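Glucokinase (Streptomyces griseus, PDB 3VGM) probably phosphorylates D-glucose at the expense of ATP, giving D-glucose 6-phosphate and ADP, as a ROK-family glucokinase that binds zinc. Local coordinates at residues V7-T12 / I62-Y67; P35-I40 / P79-R84. One frame throughout, in Å; residues are numbered along the deposited sequence.

Contact 1: residues V7-T12 / I62-Y67. With BGC (beta-D-glucopyranose), chain B.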
loop_
_atom_site.group_PDB
_atom_site.type_symbol
_atom_site.label_atom_id
_atom_site.label_comp_id
_atom_site.label_asym_id
_atom_site.label_seq_id
_atom_site.Cartn_x
_atom_site.Cartn_y
_atom_site.Cartn_z
ATOM N N VAL A 7 2.535 21.163 33.534
ATOM C CA VAL A 7 3.809 21.337 32.841
ATOM C C VAL A 7 3.680 20.728 31.458
ATOM O O VAL A 7 3.177 19.612 31.317
ATOM C CB VAL A 7 5.011 20.668 33.615
ATOM C CG1 VAL A 7 6.337 20.859 32.863
ATOM C CG2 VAL A 7 5.131 21.243 35.012
ATOM N N ASP A 8 4.101 21.482 30.448
ATOM C CA ASP A 8 4.168 21.004 29.067
ATOM C C ASP A 8 5.650 20.931 28.690
ATOM O O ASP A 8 6.348 21.940 28.686
ATOM C CB ASP A 8 3.404 22.000 28.163
ATOM C CG ASP A 8 3.326 21.558 26.695
ATOM O OD1 ASP A 8 4.361 21.146 26.117
ATOM O OD2 ASP A 8 2.226 21.636 26.109
ATOM N N ILE A 9 6.133 19.730 28.398
ATOM C CA ILE A 9 7.523 19.558 27.984
ATOM C C ILE A 9 7.545 19.530 26.477
ATOM O O ILE A 9 7.057 18.564 25.855
ATOM C CB ILE A 9 8.126 18.263 28.520
ATOM C CG1 ILE A 9 8.032 18.193 30.043
ATOM C CG2 ILE A 9 9.581 18.136 28.059
ATOM C CD1 ILE A 9 8.441 16.814 30.583
ATOM N N GLY A 10 8.065 20.600 25.885
ATOM C CA GLY A 10 8.099 20.736 24.426
ATOM C C GLY A 10 9.500 20.484 23.911
ATOM O O GLY A 10 10.432 20.322 24.703
ATOM N N GLY A 11 9.650 20.437 22.589
ATOM C CA GLY A 11 10.967 20.242 21.969
ATOM C C GLY A 11 11.904 21.428 22.158
ATOM O O GLY A 11 13.125 21.250 22.208
ATOM N N THR A 12 11.335 22.632 22.290
ATOM C CA THR A 12 12.100 23.900 22.391
ATOM C C THR A 12 11.942 24.597 23.756
ATOM O O THR A 12 12.916 25.128 24.334
ATOM C CB THR A 12 11.646 24.868 21.274
ATOM O OG1 THR A 12 12.067 24.335 20.010
ATOM C CG2 THR A 12 12.249 26.253 21.454
ATOM N N ILE A 62 2.507 16.701 34.922
ATOM C CA ILE A 62 3.489 16.833 33.860
ATOM C C ILE A 62 3.027 16.020 32.634
ATOM O O ILE A 62 2.792 14.798 32.732
ATOM C CB ILE A 62 4.889 16.334 34.292
ATOM C CG1 ILE A 62 5.353 17.036 35.575
ATOM C CG2 ILE A 62 5.921 16.516 33.130
ATOM C CD1 ILE A 62 6.669 16.462 36.122
ATOM N N GLY A 63 2.905 16.705 31.497
ATOM C CA GLY A 63 2.583 16.020 30.213
ATOM C C GLY A 63 3.884 15.809 29.455
ATOM O O GLY A 63 4.678 16.766 29.271
ATOM N N ALA A 64 4.113 14.565 29.029
ATOM C CA ALA A 64 5.339 14.207 28.299
ATOM C C ALA A 64 4.998 13.417 27.041
ATOM O O ALA A 64 4.180 12.496 27.113
ATOM C CB ALA A 64 6.237 13.366 29.188
ATOM N N ALA A 65 5.629 13.746 25.908
ATOM C CA ALA A 65 5.489 12.901 24.700
ATOM C C ALA A 65 6.095 11.523 24.992
ATOM O O ALA A 65 7.136 11.426 25.644
ATOM C CB ALA A 65 6.190 13.548 23.473
ATOM N N GLY A 66 5.447 10.461 24.541
ATOM C CA GLY A 66 5.995 9.113 24.729
ATOM C C GLY A 66 5.072 8.256 25.563
ATOM O O GLY A 66 3.938 8.655 25.864
ATOM N N TYR A 67 5.546 7.072 25.926
ATOM C CA TYR A 67 4.675 6.070 26.529
ATOM C C TYR A 67 4.841 6.218 28.027
ATOM O O TYR A 67 5.954 6.077 28.556
ATOM C CB TYR A 67 5.043 4.639 26.062
ATOM C CG TYR A 67 5.472 4.552 24.618
ATOM C CD1 TYR A 67 4.787 5.254 23.620
ATOM C CD2 TYR A 67 6.573 3.766 24.248
ATOM C CE1 TYR A 67 5.201 5.201 22.286
ATOM C CE2 TYR A 67 6.990 3.691 22.915
ATOM C CZ TYR A 67 6.301 4.423 21.945
ATOM O OH TYR A 67 6.730 4.405 20.639
HETATM C C2 BGC B . 4.319 9.920 20.587
HETATM C C3 BGC B . 3.122 10.218 21.490
HETATM C C4 BGC B . 2.829 11.720 21.583
HETATM C C5 BGC B . 2.816 12.362 20.183
HETATM C C6 BGC B . 2.640 13.885 20.256
HETATM C C1 BGC B . 4.071 10.649 19.247
HETATM O O1 BGC B . 5.128 10.435 18.376
HETATM O O2 BGC B . 4.453 8.514 20.368
HETATM O O3 BGC B . 3.298 9.658 22.769
HETATM O O4 BGC B . 1.574 11.928 22.232
HETATM O O5 BGC B . 4.043 12.053 19.518
HETATM O O6 BGC B . 3.733 14.440 20.977
HETATM O O HOH W 1 7.711 15.737 25.848
HETATM O O HOH W 2 4.369 17.907 26.761
#

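Contact 2: residues P35-I40 / P79-R84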
loop_
_atom_site.group_PDB
_atom_site.type_symbol
_atom_site.label_atom_id
_atom_site.label_comp_id
_atom_site.label_asym_id
_atom_site.label_seq_id
_atom_site.Cartn_x
_atom_site.Cartn_y
_atom_site.Cartn_z
ATOM N N PRO A 35 19.574 20.533 26.126
ATOM C CA PRO A 35 19.893 19.485 25.147
ATOM C C PRO A 35 20.002 18.100 25.805
ATOM O O PRO A 35 19.930 17.091 25.114
ATOM C CB PRO A 35 21.251 19.941 24.585
ATOM C CG PRO A 35 21.865 20.755 25.685
ATOM C CD PRO A 35 20.700 21.463 26.341
ATOM N N THR A 36 20.139 18.086 27.132
ATOM C CA THR A 36 20.387 16.884 27.933
ATOM C C THR A 36 19.159 16.406 28.742
ATOM O O THR A 36 18.397 17.229 29.269
ATOM C CB THR A 36 21.615 17.157 28.836
ATOM O OG1 THR A 36 22.777 16.621 28.206
ATOM C CG2 THR A 36 21.488 16.571 30.239
ATOM N N ALA A 37 18.974 15.082 28.832
ATOM C CA ALA A 37 17.892 14.481 29.641
ATOM C C ALA A 37 17.954 14.882 31.122
ATOM O O ALA A 37 16.942 15.269 31.717
ATOM C CB ALA A 37 17.879 12.949 29.500
ATOM N N GLU A 38 19.148 14.792 31.703
ATOM C CA GLU A 38 19.384 15.168 33.105
ATOM C C GLU A 38 19.031 16.630 33.369
ATOM O O GLU A 38 18.470 16.975 34.423
ATOM C CB GLU A 38 20.842 14.897 33.485
ATOM C CG GLU A 38 21.133 13.441 33.865
ATOM C CD GLU A 38 21.174 13.232 35.378
ATOM O OE1 GLU A 38 22.033 13.861 36.046
ATOM O OE2 GLU A 38 20.355 12.435 35.898
ATOM N N GLY A 39 19.349 17.490 32.405
ATOM C CA GLY A 39 19.001 18.895 32.498
ATOM C C GLY A 39 17.501 19.135 32.497
ATOM O O GLY A 39 17.021 20.068 33.161
ATOM N N ILE A 40 16.756 18.296 31.759
ATOM C CA ILE A 40 15.303 18.482 31.617
ATOM C C ILE A 40 14.606 18.453 32.981
ATOM O O ILE A 40 13.690 19.246 33.215
ATOM C CB ILE A 40 14.668 17.544 30.507
ATOM C CG1 ILE A 40 15.079 18.060 29.117
ATOM C CG2 ILE A 40 13.133 17.493 30.588
ATOM C CD1 ILE A 40 14.841 17.095 27.945
ATOM N N PRO A 79 10.137 9.936 22.595
ATOM C CA PRO A 79 10.694 9.978 21.235
ATOM C C PRO A 79 11.803 11.028 21.035
ATOM O O PRO A 79 12.614 10.870 20.125
ATOM C CB PRO A 79 9.478 10.300 20.361
ATOM C CG PRO A 79 8.524 11.013 21.274
ATOM C CD PRO A 79 8.735 10.391 22.643
ATOM N N ASN A 80 11.853 12.043 21.895
ATOM C CA ASN A 80 12.811 13.157 21.742
ATOM C C ASN A 80 13.707 13.417 22.943
ATOM O O ASN A 80 14.490 14.382 22.955
ATOM C CB ASN A 80 12.071 14.439 21.352
ATOM C CG ASN A 80 11.327 14.286 20.051
ATOM O OD1 ASN A 80 11.896 13.853 19.043
ATOM N ND2 ASN A 80 10.038 14.597 20.071
ATOM N N ILE A 81 13.572 12.588 23.970
ATOM C CA ILE A 81 14.401 12.701 25.175
ATOM C C ILE A 81 14.962 11.316 25.461
ATOM O O ILE A 81 14.276 10.309 25.259
ATOM C CB ILE A 81 13.585 13.205 26.392
ATOM C CG1 ILE A 81 12.903 14.543 26.057
ATOM C CG2 ILE A 81 14.466 13.316 27.642
ATOM C CD1 ILE A 81 11.798 14.978 27.032
ATOM N N ASP A 82 16.208 11.255 25.924
ATOM C CA ASP A 82 16.806 9.960 26.248
ATOM C C ASP A 82 16.284 9.495 27.614
ATOM O O ASP A 82 17.034 9.408 28.612
ATOM C CB ASP A 82 18.345 10.035 26.207
ATOM C CG ASP A 82 19.004 8.662 26.296
ATOM O OD1 ASP A 82 20.149 8.599 26.793
ATOM O OD2 ASP A 82 18.377 7.648 25.882
ATOM N N TRP A 83 14.979 9.241 27.660
ATOM C CA TRP A 83 14.326 8.691 28.839
ATOM C C TRP A 83 13.867 7.292 28.492
ATOM O O TRP A 83 13.177 7.087 27.475
ATOM C CB TRP A 83 13.105 9.519 29.233
ATOM C CG TRP A 83 13.400 10.744 30.046
ATOM C CD1 TRP A 83 14.548 11.029 30.743
ATOM C CD2 TRP A 83 12.510 11.841 30.264
ATOM N NE1 TRP A 83 14.424 12.249 31.377
ATOM C CE2 TRP A 83 13.186 12.770 31.097
ATOM C CE3 TRP A 83 11.208 12.133 29.827
ATOM C CZ2 TRP A 83 12.601 13.977 31.513
ATOM C CZ3 TRP A 83 10.620 13.338 30.231
ATOM C CH2 TRP A 83 11.323 14.244 31.071
ATOM N N ARG A 84 14.268 6.339 29.321
ATOM C CA ARG A 84 13.891 4.939 29.150
ATOM C C ARG A 84 13.622 4.456 30.561
ATOM O O ARG A 84 14.538 4.453 31.412
ATOM C CB ARG A 84 15.019 4.122 28.503
ATOM C CG ARG A 84 15.504 4.599 27.134
ATOM C CD ARG A 84 14.441 4.447 26.032
ATOM N NE ARG A 84 14.934 4.911 24.740
ATOM C CZ ARG A 84 14.759 6.140 24.264
ATOM N NH1 ARG A 84 14.080 7.053 24.958
ATOM N NH2 ARG A 84 15.251 6.460 23.078
HETATM O O HOH W 3 16.467 12.548 33.372
#

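Contact 1: residues V7-T12 / I62-Y67
V7 and I62 form a parallel bridge pair, joined through the backbone. The amide of G63 donates to V7 O over 2.9 Å in a nearly straight bond of 173°. One step on, the ladder slackens: I9 N reaches G63 O only weakly, at 3.4 Å, as the strands part from a CA-CA separation of 4.6 Å at V7 and I62. Water fills the fork. One molecule donates to I9 O and accepts from A65 N, tying the two segments together just past the strand ends, while a second lies within hydrogen-bonding distance of both G63 O (2.8 Å) and I9 O.

Strand 3-9 is the middle strand of a mixed five-stranded sheet of order 3-2-1-4-5, the arrangement of the actin-like ATPase fold to which ROK kinases belong, and it pairs in parallel with 57-64. Beyond the sheet, 62-67 runs on to the sugar: G66 N donates to O3 of the bound glucose, and A65 CB lies 3.6 Å from O6 of that glucose.

Apolar contact is carried by I9 and I62. The extended I9 chain (chi2 172°) sends CD1 across to I62 CG2 at 3.6 Å, with A64 CB a looser neighbour; helix 37-52 covers both isoleucines through I44. With an alanine at I9, the CG1 and CD1 atoms are gone, and I62 CG2 would probably be left beside a gap and I44 with less packing surface. Farther back, V7 CB meets I62 CG1 more distantly, at 4.1 Å.

Contact 2: residues P35-I40 / P79-R84
The N-terminal part of helix 37-52 packs here on the irregular loop that connects strand 75-77 to helix 88-96, a case of a helix seated by apolar side chains without one direct hydrogen bond between the segments. A37 turns its methyl group toward the loop, where CB lies 3.7 Å from D82 O and a little farther from I81 CG2. D82 is the centre of an inverse gamma turn, and this tight bend brings I81 and W83 to the same helix.

I40, one turn along, meets both. Its CD1 points tip to tip at I81, 3.7 Å from CG1, while its CG2 branch crosses the indole obliquely and comes 3.7 Å from W83 CZ2. In both isoleucines CG1 sits anti to the carbonyl carbon (chi1 -73° in I40, -56° in I81), which puts CG2 anti to the backbone N; both CG2 branches meet the tryptophan, and that of I81 sits 3.5 Å above the plane of the W83 ring, toward its rim.

The one polar atom of the indole is served by water, which accepts from W83 NE1 at 2.9 Å and donates weakly to A37 O. On the loop's other flank, R84 NH1 donates to W83 O at 2.7 Å and, less closely, to I81 O, so that one nitrogen holds two carbonyls of the loop; its guanidinium also makes a cation-pi contact with W286 of the second subunit. Inward, I81 and W83 both rest on I9 of strand 3-9, W83 also touches V75 of strand 75-77, and I40 packs against T33 and P34, just ahead of its helix.

Contact 1 belongs to the buried core, whereas contact 2 is only partly buried and lies farther from the centre of the chain. Their chemistry follows: in 7-12 with 62-67 backbone bonds between parallel strands set the register and side chains pack beside them, while 35-40 with 79-84 depends on side-chain packing; water bridges both, but in contact 2 it is the polar link without a direct hydrogen bond. Helix 37-52 supplies A37 and I40 near its N-terminal end to contact 2, and a turn later I44 packs over the isoleucines of contact 1 from outside its segments. The two meet where I9 CD1 approaches W83 CH2 at 3.9 Å, and where P79 packs against A65 and G66 beside the glucose.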